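Local atomic coordinates of dioxygenase (Pseudomonas brassicacearum, PDB entry 5V2D), a protein that probably splits the central double bond of lignin-derived stilbenes with molecular oxygen at an iron centre, giving two aldehydes. Residues V257-E260 against R261-G265; T106-L109 against L110-R114; F90-N94 against G95-L99; R124-F127 against T128-S131. All blocks are in the same frame, centred on the assembly; numbering follows the deposited sequence.

Contact 1: residues V257-E260 against R261-G265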
ATOM      1  N   VAL A 257       5.577 -19.497  -1.367  1.00 34.13           N
ATOM      2  CA  VAL A 257       5.495 -19.830   0.042  1.00 37.70           C
ATOM      3  C   VAL A 257       5.882 -21.283   0.250  1.00 42.00           C
ATOM      4  O   VAL A 257       5.478 -22.124  -0.499  1.00 41.26           O
ATOM      5  CB  VAL A 257       4.075 -19.668   0.525  1.00 39.75           C
ATOM      6  CG1 VAL A 257       3.950 -19.910   2.022  1.00 39.51           C
ATOM      7  CG2 VAL A 257       3.589 -18.281   0.215  1.00 41.57           C
ATOM      8  N   ASP A 258       6.626 -21.573   1.313  1.00 44.78           N
ATOM      9  CA  ASP A 258       6.916 -22.947   1.764  1.00 42.62           C
ATOM     10  C   ASP A 258       6.736 -23.062   3.293  1.00 38.69           C
ATOM     11  O   ASP A 258       7.531 -22.523   4.078  1.00 38.18           O
ATOM     12  CB  ASP A 258       8.346 -23.317   1.366  1.00 48.13           C
ATOM     13  CG  ASP A 258       8.657 -24.819   1.620  1.00 51.44           C
ATOM     14  OD1 ASP A 258       8.840 -25.540   0.674  1.00 61.72           O
ATOM     15  OD2 ASP A 258       8.701 -25.298   2.758  1.00 54.12           O
ATOM     16  N   VAL A 259       5.714 -23.766   3.706  1.00 40.48           N
ATOM     17  CA  VAL A 259       5.400 -23.882   5.140  1.00 43.92           C
ATOM     18  C   VAL A 259       6.510 -24.596   5.947  1.00 47.49           C
ATOM     19  O   VAL A 259       6.780 -24.237   7.126  1.00 43.75           O
ATOM     20  CB  VAL A 259       4.084 -24.609   5.395  1.00 46.89           C
ATOM     21  CG1 VAL A 259       3.747 -24.554   6.920  1.00 50.17           C
ATOM     22  CG2 VAL A 259       2.986 -23.974   4.587  1.00 49.85           C
ATOM     23  N   GLU A 260       7.183 -25.552   5.316  1.00 44.99           N
ATOM     24  CA  GLU A 260       8.291 -26.243   5.999  1.00 49.01           C
ATOM     25  C   GLU A 260       9.408 -25.296   6.284  1.00 41.24           C
ATOM     26  O   GLU A 260       9.942 -25.298   7.389  1.00 44.52           O
ATOM     27  CB  GLU A 260       8.773 -27.511   5.192  1.00 57.13           C
ATOM     28  CG  GLU A 260       7.756 -28.672   5.222  1.00 61.97           C
ATOM     29  CD  GLU A 260       7.355 -29.092   6.664  1.00 70.63           C
ATOM     30  OE1 GLU A 260       8.281 -29.363   7.514  1.00 76.38           O
ATOM     31  OE2 GLU A 260       6.128 -29.139   6.980  1.00 69.39           O
ATOM     32  N   ARG A 261       9.764 -24.452   5.315  1.00 42.47           N
ATOM     33  CA  ARG A 261      10.792 -23.433   5.538  1.00 39.36           C
ATOM     34  C   ARG A 261      10.386 -22.544   6.736  1.00 39.25           C
ATOM     35  O   ARG A 261      11.209 -22.180   7.564  1.00 38.50           O
ATOM     36  CB  ARG A 261      11.003 -22.580   4.276  1.00 39.89           C
ATOM     37  CG  ARG A 261      11.897 -21.359   4.472  1.00 40.30           C
ATOM     38  CD  ARG A 261      12.103 -20.573   3.173  1.00 41.75           C
ATOM     39  NE  ARG A 261      10.866 -19.912   2.711  1.00 40.16           N
ATOM     40  CZ  ARG A 261      10.267 -20.106   1.543  1.00 41.05           C
ATOM     41  NH1 ARG A 261      10.761 -20.929   0.634  1.00 40.10           N
ATOM     42  NH2 ARG A 261       9.113 -19.419   1.262  1.00 38.74           N
ATOM     43  N   MET A 262       9.109 -22.155   6.776  1.00 37.91           N
ATOM     44  CA  MET A 262       8.602 -21.335   7.874  1.00 38.75           C
ATOM     45  C   MET A 262       8.673 -22.058   9.239  1.00 37.77           C
ATOM     46  O   MET A 262       9.056 -21.436  10.222  1.00 36.85           O
ATOM     47  CB  MET A 262       7.143 -20.892   7.620  1.00 35.53           C
ATOM     48  CG  MET A 262       6.943 -19.927   6.432  1.00 37.82           C
ATOM     49  SD  MET A 262       5.146 -19.818   5.966  1.00 40.48           S
ATOM     50  CE  MET A 262       4.495 -19.243   7.541  1.00 37.76           C
ATOM     51  N   LYS A 263       8.287 -23.328   9.282  1.00 39.17           N
ATOM     52  CA  LYS A 263       8.419 -24.124  10.527  1.00 45.40           C
ATOM     53  C   LYS A 263       9.841 -24.165  11.020  1.00 42.92           C
ATOM     54  O   LYS A 263      10.051 -24.201  12.200  1.00 49.21           O
ATOM     55  CB  LYS A 263       7.914 -25.523  10.364  1.00 47.49           C
ATOM     56  CG  LYS A 263       6.421 -25.544  10.494  1.00 52.63           C
ATOM     57  CD  LYS A 263       5.845 -26.955  10.219  1.00 57.74           C
ATOM     58  CE  LYS A 263       4.389 -27.039  10.638  1.00 57.84           C
ATOM     59  NZ  LYS A 263       3.613 -27.918   9.709  1.00 62.31           N
ATOM     60  N   ASN A 264      10.804 -24.082  10.109  1.00 43.85           N
ATOM     61  CA  ASN A 264      12.229 -23.995  10.456  1.00 45.41           C
ATOM     62  C   ASN A 264      12.744 -22.611  10.685  1.00 45.83           C
ATOM     63  O   ASN A 264      13.984 -22.420  10.769  1.00 43.43           O
ATOM     64  CB  ASN A 264      13.072 -24.722   9.406  1.00 48.02           C
ATOM     65  CG  ASN A 264      12.812 -26.237   9.447  1.00 51.24           C
ATOM     66  OD1 ASN A 264      12.883 -26.838  10.511  1.00 63.78           O
ATOM     67  ND2 ASN A 264      12.409 -26.822   8.341  1.00 55.97           N
ATOM     68  N   GLY A 265      11.840 -21.605  10.776  1.00 39.04           N
ATOM     69  CA  GLY A 265      12.280 -20.290  11.160  1.00 35.27           C
ATOM     70  C   GLY A 265      12.562 -19.368  10.009  1.00 35.98           C
ATOM     71  O   GLY A 265      12.929 -18.200  10.240  1.00 37.85           O
TER
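D258 swings its CG to the side of CB opposite its own N (chi1 -172°), while R261 runs straight as far as CD and bends at chi3 (68°); the carboxylate thereby reaches the first turn of the helix and the guanidinium folds back along the chain. The setting is a short surface helix, 259-263, with D258 as its N-cap and a Schellman motif at its end. OD2 of D258 accepts from R261 N at 2.9 Å, met on the anti side and somewhat out of the carboxylate plane. Aspartate suits this place because its short side chain can bend back to an amide that has no earlier turn to bond to, and its negative charge would probably interact favourably with the positive N-terminal end. An alanine here would lose that acceptor, so the R261 amide is likely to be left without its capping mate. CB of D258 lies over one face of the R261 guanidinium, 3.5 Å from NH1, but the polar end of R261 is held elsewhere: NE by P267 O, NH2 by T256 O and H268 O. V257 CG1 packs against M262 SD at 4.1 Å. E260 and K263, both exposed, are joined by a long salt bridge, OE2 to NZ 3.9 Å. M262 N bonds to D258 O and K263 N to V259 O. The helix ends after K263, N264 being first off the helical path; at G265, with positive phi, a CB would crowd the carbonyl O of N264. The Schellman bonds run from G266 N to R261 O and from G265 N to M262 O, 2.8 Å.

Contact 2: residues T106-L109 against L110-R114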
ATOM      1  N   THR A 106      -5.199  -4.008  17.624  1.00 20.59           N
ATOM      2  CA  THR A 106      -5.181  -5.401  17.245  1.00 21.47           C
ATOM      3  C   THR A 106      -4.961  -6.290  18.469  1.00 20.42           C
ATOM      4  O   THR A 106      -4.372  -5.865  19.457  1.00 21.57           O
ATOM      5  CB  THR A 106      -4.072  -5.731  16.222  1.00 20.53           C
ATOM      6  OG1 THR A 106      -2.820  -5.450  16.781  1.00 19.86           O
ATOM      7  CG2 THR A 106      -4.289  -4.941  14.894  1.00 21.34           C
ATOM      8  N   ASP A 107      -5.349  -7.551  18.354  1.00 20.70           N
ATOM      9  CA  ASP A 107      -5.041  -8.485  19.423  1.00 22.20           C
ATOM     10  C   ASP A 107      -3.492  -8.533  19.623  1.00 21.55           C
ATOM     11  O   ASP A 107      -3.031  -8.648  20.726  1.00 20.16           O
ATOM     12  CB  ASP A 107      -5.474  -9.899  19.130  1.00 23.52           C
ATOM     13  CG  ASP A 107      -6.969 -10.073  18.974  1.00 25.98           C
ATOM     14  OD1 ASP A 107      -7.741  -9.238  19.315  1.00 27.93           O
ATOM     15  OD2 ASP A 107      -7.405 -11.183  18.550  1.00 28.26           O
ATOM     16  N   ARG A 108      -2.739  -8.473  18.534  1.00 21.40           N
ATOM     17  CA  ARG A 108      -1.287  -8.540  18.586  1.00 19.81           C
ATOM     18  C   ARG A 108      -0.706  -7.376  19.412  1.00 20.14           C
ATOM     19  O   ARG A 108       0.154  -7.585  20.278  1.00 21.22           O
ATOM     20  CB  ARG A 108      -0.697  -8.512  17.208  1.00 18.74           C
ATOM     21  CG  ARG A 108       0.815  -8.350  17.135  1.00 19.47           C
ATOM     22  CD  ARG A 108       1.315  -8.619  15.728  1.00 21.68           C
ATOM     23  NE  ARG A 108       2.706  -8.246  15.489  1.00 20.26           N
ATOM     24  CZ  ARG A 108       3.465  -8.754  14.529  1.00 20.77           C
ATOM     25  NH1 ARG A 108       4.706  -8.259  14.350  1.00 21.70           N
ATOM     26  NH2 ARG A 108       3.057  -9.723  13.754  1.00 21.00           N
ATOM     27  N   LEU A 109      -1.147  -6.171  19.090  1.00 21.42           N
ATOM     28  CA  LEU A 109      -0.731  -5.010  19.856  1.00 22.78           C
ATOM     29  C   LEU A 109      -1.101  -5.132  21.340  1.00 23.62           C
ATOM     30  O   LEU A 109      -0.314  -4.802  22.215  1.00 22.35           O
ATOM     31  CB  LEU A 109      -1.274  -3.737  19.289  1.00 22.54           C
ATOM     32  CG  LEU A 109      -0.900  -2.453  20.050  1.00 24.67           C
ATOM     33  CD1 LEU A 109       0.556  -2.152  19.919  1.00 25.49           C
ATOM     34  CD2 LEU A 109      -1.597  -1.233  19.510  1.00 27.83           C
ATOM     35  N   LEU A 110      -2.327  -5.515  21.616  1.00 24.00           N
ATOM     36  CA  LEU A 110      -2.762  -5.537  23.005  1.00 24.14           C
ATOM     37  C   LEU A 110      -2.032  -6.619  23.804  1.00 23.83           C
ATOM     38  O   LEU A 110      -1.800  -6.455  25.003  1.00 24.51           O
ATOM     39  CB  LEU A 110      -4.275  -5.747  23.097  1.00 26.08           C
ATOM     40  CG  LEU A 110      -5.111  -4.590  22.586  1.00 29.29           C
ATOM     41  CD1 LEU A 110      -6.588  -4.810  22.701  1.00 29.72           C
ATOM     42  CD2 LEU A 110      -4.746  -3.248  23.201  1.00 32.90           C
ATOM     43  N   ALA A 111      -1.674  -7.725  23.164  1.00 21.41           N
ATOM     44  CA  ALA A 111      -0.884  -8.723  23.862  1.00 23.37           C
ATOM     45  C   ALA A 111       0.529  -8.166  24.200  1.00 20.70           C
ATOM     46  O   ALA A 111       1.064  -8.372  25.282  1.00 20.96           O
ATOM     47  CB  ALA A 111      -0.823 -10.038  23.090  1.00 21.85           C
ATOM     48  N   GLN A 112       1.132  -7.469  23.251  1.00 19.98           N
ATOM     49  CA  GLN A 112       2.450  -6.875  23.514  1.00 21.37           C
ATOM     50  C   GLN A 112       2.359  -5.851  24.603  1.00 20.43           C
ATOM     51  O   GLN A 112       3.244  -5.827  25.482  1.00 23.42           O
ATOM     52  CB  GLN A 112       3.060  -6.255  22.225  1.00 21.31           C
ATOM     53  CG  GLN A 112       3.360  -7.272  21.145  1.00 23.49           C
ATOM     54  CD  GLN A 112       4.251  -6.735  20.024  1.00 25.56           C
ATOM     55  OE1 GLN A 112       4.684  -5.568  20.120  1.00 28.09           O
ATOM     56  NE2 GLN A 112       4.687  -7.626  19.069  1.00 25.33           N
ATOM     57  N   ARG A 113       1.317  -5.030  24.599  1.00 21.25           N
ATOM     58  CA  ARG A 113       1.150  -4.053  25.666  1.00 22.15           C
ATOM     59  C   ARG A 113       0.927  -4.756  27.046  1.00 24.38           C
ATOM     60  O   ARG A 113       1.407  -4.298  28.049  1.00 26.04           O
ATOM     61  CB  ARG A 113      -0.010  -3.116  25.415  1.00 21.57           C
ATOM     62  CG  ARG A 113       0.317  -2.062  24.319  1.00 23.21           C
ATOM     63  CD  ARG A 113      -0.801  -1.111  24.178  1.00 24.03           C
ATOM     64  NE  ARG A 113      -0.470  -0.022  23.282  1.00 23.07           N
ATOM     65  CZ  ARG A 113      -1.197   1.076  23.144  1.00 24.36           C
ATOM     66  NH1 ARG A 113      -2.444   1.188  23.671  1.00 25.33           N
ATOM     67  NH2 ARG A 113      -0.731   2.062  22.353  1.00 23.96           N
ATOM     68  N   ARG A 114       0.253  -5.861  27.042  1.00 26.03           N
ATOM     69  CA  ARG A 114       0.044  -6.634  28.288  1.00 26.07           C
ATOM     70  C   ARG A 114       1.362  -7.131  28.848  1.00 26.83           C
ATOM     71  O   ARG A 114       1.594  -7.005  30.012  1.00 28.72           O
ATOM     72  CB  ARG A 114      -0.868  -7.811  27.984  1.00 27.30           C
ATOM     73  CG  ARG A 114      -1.275  -8.683  29.192  1.00 32.24           C
ATOM     74  CD  ARG A 114      -1.972  -9.953  28.676  1.00 33.15           C
ATOM     75  NE  ARG A 114      -0.970 -10.892  28.161  1.00 35.43           N
ATOM     76  CZ  ARG A 114      -1.042 -11.527  26.995  1.00 36.85           C
ATOM     77  NH1 ARG A 114      -2.121 -11.421  26.177  1.00 37.53           N
ATOM     78  NH2 ARG A 114      -0.049 -12.354  26.648  1.00 39.29           N
TER
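Side chains one helical turn apart, L109 with R113 and R108 with Q112, meet along helix 107-115, the longest helix of this mostly beta chain, which follows strand 96-103 directly. L109 holds its CG anti to the backbone N (chi1 179°), and this brings the branched end against the extended chain of R113. CD2 then lies over one face of the R113 guanidinium, 4.0 Å above its plane and nearer the rim than the middle, with CG 4.1 Å from NE. The contact is one of apolar carbon against a flat cation; NE of R113 donates to Q70 OE1 and NH2 makes a salt bridge with E42 OE1. Leucine suits the buried site, where it also touches Y103, and arginine can cover it with a flat face while its rim keeps its bonds.

R108 and Q112 run side by side, pointing the same way, with guanidinium and amide planes 34° apart. R108 NE and Q112 NE2 are 4.1 Å apart and do not bond to each other: R108 NH2 donates to N137 O, and Q112 NE2 to N120 OD1, so both hold the loop that follows the helix. Closer to the backbone, Q112 CG rests 3.3 Å from R108 O. At the start of the helix T106 OG1 accepts from L109 N at 2.9 Å, and T106 O takes L110 N at 3.0 Å, the first of the regular main-chain bonds. The whole is typical of an alpha helix with a threonine N-cap and i to i+4 side-chain pairs.

Contact 3: residues F90-N94 against G95-L99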
ATOM      1  N   PHE A  90      -6.392  13.268   8.721  1.00 23.96           N
ATOM      2  CA  PHE A  90      -6.334  14.695   8.575  1.00 22.44           C
ATOM      3  C   PHE A  90      -7.718  15.122   8.096  1.00 25.21           C
ATOM      4  O   PHE A  90      -8.102  14.827   6.944  1.00 24.16           O
ATOM      5  CB  PHE A  90      -5.304  15.124   7.583  1.00 21.86           C
ATOM      6  CG  PHE A  90      -3.886  14.917   8.013  1.00 22.75           C
ATOM      7  CD1 PHE A  90      -3.211  15.875   8.690  1.00 25.60           C
ATOM      8  CD2 PHE A  90      -3.217  13.735   7.686  1.00 22.14           C
ATOM      9  CE1 PHE A  90      -1.874  15.760   9.056  1.00 25.16           C
ATOM     10  CE2 PHE A  90      -1.883  13.584   8.056  1.00 23.90           C
ATOM     11  CZ  PHE A  90      -1.197  14.601   8.751  1.00 22.53           C
ATOM     12  N   HIS A  91      -8.462  15.826   8.947  1.00 23.74           N
ATOM     13  CA  HIS A  91      -9.793  16.225   8.591  1.00 25.65           C
ATOM     14  C   HIS A  91      -9.803  17.706   8.091  1.00 26.23           C
ATOM     15  O   HIS A  91      -9.393  18.607   8.848  1.00 26.03           O
ATOM     16  CB  HIS A  91     -10.708  16.105   9.788  1.00 28.08           C
ATOM     17  CG  HIS A  91     -12.117  16.529   9.498  1.00 32.76           C
ATOM     18  ND1 HIS A  91     -12.913  15.876   8.570  1.00 36.82           N
ATOM     19  CD2 HIS A  91     -12.852  17.568   9.986  1.00 35.80           C
ATOM     20  CE1 HIS A  91     -14.088  16.493   8.503  1.00 39.41           C
ATOM     21  NE2 HIS A  91     -14.079  17.524   9.344  1.00 38.27           N
ATOM     22  N   PHE A  92     -10.280  17.903   6.870  1.00 25.50           N
ATOM     23  CA  PHE A  92     -10.293  19.188   6.183  1.00 25.66           C
ATOM     24  C   PHE A  92     -11.747  19.726   6.270  1.00 26.51           C
ATOM     25  O   PHE A  92     -12.704  19.075   5.841  1.00 24.10           O
ATOM     26  CB  PHE A  92      -9.962  19.050   4.691  1.00 26.44           C
ATOM     27  CG  PHE A  92      -8.546  18.708   4.399  1.00 27.13           C
ATOM     28  CD1 PHE A  92      -7.718  19.635   3.756  1.00 28.79           C
ATOM     29  CD2 PHE A  92      -8.013  17.493   4.673  1.00 27.11           C
ATOM     30  CE1 PHE A  92      -6.416  19.344   3.468  1.00 28.08           C
ATOM     31  CE2 PHE A  92      -6.678  17.209   4.392  1.00 27.19           C
ATOM     32  CZ  PHE A  92      -5.886  18.137   3.798  1.00 27.92           C
ATOM     33  N   ALA A  93     -11.896  20.920   6.817  1.00 26.33           N
ATOM     34  CA  ALA A  93     -13.233  21.544   6.752  1.00 29.55           C
ATOM     35  C   ALA A  93     -13.078  23.033   6.702  1.00 30.84           C
ATOM     36  O   ALA A  93     -12.452  23.630   7.563  1.00 32.09           O
ATOM     37  CB  ALA A  93     -14.129  21.169   7.925  1.00 30.50           C
ATOM     38  N   ASN A  94     -13.659  23.639   5.686  1.00 31.88           N
ATOM     39  CA  ASN A  94     -13.666  25.115   5.595  1.00 35.58           C
ATOM     40  C   ASN A  94     -12.318  25.826   5.774  1.00 33.77           C
ATOM     41  O   ASN A  94     -12.257  26.787   6.507  1.00 32.46           O
ATOM     42  CB  ASN A  94     -14.572  25.645   6.714  1.00 40.58           C
ATOM     43  CG  ASN A  94     -15.784  25.980   6.178  1.00 49.86           C
ATOM     44  OD1 ASN A  94     -15.954  27.107   5.610  1.00 53.02           O
ATOM     45  ND2 ASN A  94     -16.678  25.027   6.215  1.00 49.66           N
ATOM     46  N   GLY A  95     -11.233  25.311   5.211  1.00 32.50           N
ATOM     47  CA  GLY A  95      -9.946  25.934   5.346  1.00 33.17           C
ATOM     48  C   GLY A  95      -9.130  25.604   6.571  1.00 32.91           C
ATOM     49  O   GLY A  95      -8.052  26.150   6.738  1.00 32.99           O
ATOM     50  N   LYS A  96      -9.650  24.715   7.428  1.00 30.58           N
ATOM     51  CA  LYS A  96      -8.959  24.287   8.640  1.00 32.12           C
ATOM     52  C   LYS A  96      -8.702  22.775   8.585  1.00 29.09           C
ATOM     53  O   LYS A  96      -9.460  22.030   8.015  1.00 26.90           O
ATOM     54  CB  LYS A  96      -9.779  24.590   9.848  1.00 36.44           C
ATOM     55  CG  LYS A  96      -9.946  26.116  10.035  1.00 44.05           C
ATOM     56  CD  LYS A  96     -10.718  26.429  11.318  1.00 48.89           C
ATOM     57  CE  LYS A  96     -10.228  27.723  12.034  1.00 53.41           C
ATOM     58  NZ  LYS A  96      -8.927  27.691  12.865  1.00 54.39           N
ATOM     59  N   VAL A  97      -7.546  22.399   9.130  1.00 29.07           N
ATOM     60  CA  VAL A  97      -7.162  20.965   9.124  1.00 27.45           C
ATOM     61  C   VAL A  97      -6.839  20.576  10.561  1.00 25.63           C
ATOM     62  O   VAL A  97      -6.147  21.337  11.284  1.00 25.36           O
ATOM     63  CB  VAL A  97      -5.962  20.679   8.231  1.00 27.46           C
ATOM     64  CG1 VAL A  97      -5.778  19.201   8.098  1.00 27.20           C
ATOM     65  CG2 VAL A  97      -6.196  21.225   6.863  1.00 27.56           C
ATOM     66  N   SER A  98      -7.371  19.444  10.965  1.00 26.70           N
ATOM     67  CA  SER A  98      -7.009  18.822  12.246  1.00 24.81           C
ATOM     68  C   SER A  98      -6.441  17.407  12.036  1.00 24.18           C
ATOM     69  O   SER A  98      -6.566  16.871  10.939  1.00 22.79           O
ATOM     70  CB  SER A  98      -8.204  18.787  13.166  1.00 27.33           C
ATOM     71  OG  SER A  98      -9.219  17.995  12.581  1.00 27.89           O
ATOM     72  N   LEU A  99      -5.775  16.864  13.059  1.00 21.64           N
ATOM     73  CA  LEU A  99      -5.119  15.559  12.917  1.00 23.67           C
ATOM     74  C   LEU A  99      -5.450  14.725  14.149  1.00 23.86           C
ATOM     75  O   LEU A  99      -5.419  15.217  15.300  1.00 24.22           O
ATOM     76  CB  LEU A  99      -3.643  15.713  12.821  1.00 23.47           C
ATOM     77  CG  LEU A  99      -2.778  14.462  12.897  1.00 25.23           C
ATOM     78  CD1 LEU A  99      -3.016  13.485  11.777  1.00 23.77           C
ATOM     79  CD2 LEU A  99      -1.336  14.954  12.931  1.00 27.08           C
TER
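F90 and L99 face each other across a tight beta hairpin, strands 85-93 and 96-103, in one blade of the family's seven-bladed beta propeller. From its CB, 4.1 Å from V97 CG1, F90 sends the ring out alongside L99, with CG anti to the carbonyl carbon (chi1 -70°) and the two side chains pointing the same way. CG, both CD atoms and CE2 border L99 CD1, and CE1 and CZ come to 3.7 Å from it. The methyl sits almost over the ring centre, 10° off the normal: a CH-pi contact. F92 pairs likewise with V97, whose CG2 lies over one ring face, nearer the rim. These four side chains share a buried face of the sheet, covered by I484, I486 and L468 of the adjoining blade, where large apolar groups belong. A serine in place of F90 removes the ring and would probably leave L99 CD1 without its aromatic face, with a hydroxyl set in an apolar layer. H91 and S98 lie on the other face with A93 and K96, H91 ND1 bonding to T61. The strands turn at A93-K96, type I', with N94 and G95 at positive phi; asparagine tolerates this, and at G95 a CB would clash with N94 O. Closing the turn, A93 N bonds to K96 O at 2.9 Å, while K96 N reaches A93 O at 3.0 Å from above the carbonyl plane.

Contact 4: residues R124-F127 against T128-S131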
ATOM      1  N   ARG A 124       5.254 -12.488   9.143  1.00 26.35           N
ATOM      2  CA  ARG A 124       4.254 -13.447   8.626  1.00 26.66           C
ATOM      3  C   ARG A 124       4.690 -14.894   8.902  1.00 26.70           C
ATOM      4  O   ARG A 124       4.404 -15.822   8.137  1.00 26.43           O
ATOM      5  CB  ARG A 124       3.949 -13.216   7.146  1.00 27.61           C
ATOM      6  CG  ARG A 124       3.144 -11.910   6.875  1.00 29.95           C
ATOM      7  CD  ARG A 124       2.449 -11.904   5.516  1.00 30.23           C
ATOM      8  NE  ARG A 124       1.520 -13.029   5.365  1.00 33.95           N
ATOM      9  CZ  ARG A 124       0.760 -13.277   4.284  1.00 37.02           C
ATOM     10  NH1 ARG A 124       0.932 -12.533   3.220  1.00 32.86           N
ATOM     11  NH2 ARG A 124      -0.154 -14.303   4.271  1.00 38.98           N
ATOM     12  N   ASN A 125       5.448 -15.086   9.994  1.00 25.92           N
ATOM     13  CA  ASN A 125       5.830 -16.424  10.384  1.00 27.99           C
ATOM     14  C   ASN A 125       5.555 -16.580  11.885  1.00 26.42           C
ATOM     15  O   ASN A 125       6.443 -16.373  12.760  1.00 28.38           O
ATOM     16  CB  ASN A 125       7.294 -16.715   9.984  1.00 29.82           C
ATOM     17  CG  ASN A 125       7.697 -18.164  10.322  1.00 30.19           C
ATOM     18  OD1 ASN A 125       6.888 -18.872  10.948  1.00 29.82           O
ATOM     19  ND2 ASN A 125       8.926 -18.597   9.958  1.00 30.60           N
ATOM     20  N   ALA A 126       4.330 -16.963  12.150  1.00 26.56           N
ATOM     21  CA  ALA A 126       3.899 -17.093  13.566  1.00 28.41           C
ATOM     22  C   ALA A 126       4.600 -18.251  14.297  1.00 31.33           C
ATOM     23  O   ALA A 126       4.667 -18.248  15.519  1.00 29.55           O
ATOM     24  CB  ALA A 126       2.381 -17.267  13.644  1.00 30.69           C
ATOM     25  N   PHE A 127       5.199 -19.202  13.581  1.00 30.34           N
ATOM     26  CA  PHE A 127       6.016 -20.211  14.280  1.00 30.93           C
ATOM     27  C   PHE A 127       7.177 -19.622  15.031  1.00 32.74           C
ATOM     28  O   PHE A 127       7.697 -20.307  15.858  1.00 31.60           O
ATOM     29  CB  PHE A 127       6.545 -21.312  13.305  1.00 34.29           C
ATOM     30  CG  PHE A 127       5.447 -21.999  12.544  1.00 33.18           C
ATOM     31  CD1 PHE A 127       4.581 -22.895  13.227  1.00 37.07           C
ATOM     32  CD2 PHE A 127       5.212 -21.735  11.177  1.00 35.35           C
ATOM     33  CE1 PHE A 127       3.536 -23.539  12.541  1.00 38.05           C
ATOM     34  CE2 PHE A 127       4.146 -22.355  10.520  1.00 35.28           C
ATOM     35  CZ  PHE A 127       3.333 -23.279  11.188  1.00 38.53           C
ATOM     36  N   THR A 128       7.602 -18.379  14.762  1.00 27.71           N
ATOM     37  CA  THR A 128       8.706 -17.770  15.468  1.00 27.72           C
ATOM     38  C   THR A 128       8.231 -16.805  16.530  1.00 26.64           C
ATOM     39  O   THR A 128       9.058 -16.133  17.149  1.00 23.87           O
ATOM     40  CB  THR A 128       9.572 -16.980  14.490  1.00 28.46           C
ATOM     41  OG1 THR A 128       8.800 -15.914  13.871  1.00 27.15           O
ATOM     42  CG2 THR A 128      10.101 -17.922  13.466  1.00 27.86           C
ATOM     43  N   ASN A 129       6.902 -16.734  16.792  1.00 23.72           N
ATOM     44  CA  ASN A 129       6.432 -15.847  17.843  1.00 24.61           C
ATOM     45  C   ASN A 129       6.735 -16.396  19.240  1.00 25.98           C
ATOM     46  O   ASN A 129       6.821 -17.578  19.409  1.00 27.19           O
ATOM     47  CB  ASN A 129       4.923 -15.603  17.736  1.00 25.31           C
ATOM     48  CG  ASN A 129       4.547 -14.762  16.527  1.00 24.47           C
ATOM     49  OD1 ASN A 129       5.395 -14.186  15.886  1.00 26.58           O
ATOM     50  ND2 ASN A 129       3.273 -14.732  16.197  1.00 26.62           N
ATOM     51  N   ASP A 130       6.734 -15.543  20.238  1.00 27.64           N
ATOM     52  CA  ASP A 130       6.683 -15.978  21.670  1.00 28.44           C
ATOM     53  C   ASP A 130       5.342 -16.641  21.876  1.00 29.70           C
ATOM     54  O   ASP A 130       4.333 -16.297  21.263  1.00 24.25           O
ATOM     55  CB  ASP A 130       6.788 -14.713  22.501  1.00 31.00           C
ATOM     56  CG  ASP A 130       6.913 -14.959  23.999  1.00 34.04           C
ATOM     57  OD1 ASP A 130       5.955 -15.375  24.682  1.00 36.35           O
ATOM     58  OD2 ASP A 130       7.973 -14.555  24.506  1.00 37.09           O
ATOM     59  N   SER A 131       5.301 -17.616  22.785  1.00 29.48           N
ATOM     60  CA  SER A 131       4.048 -18.345  23.041  1.00 29.29           C
ATOM     61  C   SER A 131       3.006 -17.445  23.684  1.00 28.63           C
ATOM     62  O   SER A 131       1.844 -17.714  23.559  1.00 29.81           O
ATOM     63  CB  SER A 131       4.345 -19.576  23.943  1.00 32.84           C
ATOM     64  OG  SER A 131       4.946 -19.071  25.117  1.00 33.82           O
TER
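Hydrogen bonds to the main chain carry the meeting of N125 with T128, at a single 3-10 turn in the loop between helix 107-115 and strand 143-147. N125 O is gripped twice: by T128 OG1 at 2.6 Å, arriving nearly along the C=O axis, and by T128 N at 3.1 Å, from above the carbonyl plane. A chi1 of 61° sets OG1 between the backbone N and the carbonyl carbon of T128, which turns the hydroxyl back over the turn. T128 OG1 in turn accepts from V122 N, so one threonine side chain both gives and receives. One residue on, N129 N donates to A126 O at 3.0 Å, again from well above the carbonyl plane. A weak bond from F127 N to N125 OD1, 3.1 Å with an angle of only 126°, has the pattern of an Asx turn.

Van der Waals contacts fill in between these bonds. T128 CG2 lies 3.8 Å from N125 ND2, the two side chains crossing at about a right angle, and A126 CB is 3.7 Å from N129 ND2; a small alanine lets that amide lie close against the turn. The F127 side chain packs on M262 and K263 of helix 259-263.

Bonds to more distant parts of the chain use both asparagines. N125 ND2 donates to G266 O and M262 O, while N129 ND2 reaches N137 OD1 and its OD1 accepts from G121 N. Because N125, T128 and N129 each both donate and accept, this surface turn is tied to its surroundings by a network of hydrogen bonds.

Along the chain contact 3 comes first, then contact 2, contact 4 and contact 1. The hairpin of contact 3 belongs to a propeller blade that also takes in the C-terminal strand 496-500, and its second strand, 96-103, leads into helix 107-115 of contact 2, with centres about 31 Å apart. The loop of contact 4 and the helix of contact 1 touch, their centres about 11 Å apart. Contact 2 lies about 14 Å from contact 4 between centres, without touching it. Contacts 1, 2 and 4 lie largely in helices and loops that connect the strands, about 47 Å separating the centres of contacts 1 and 3, consistent with the elements that cap the propeller in this family.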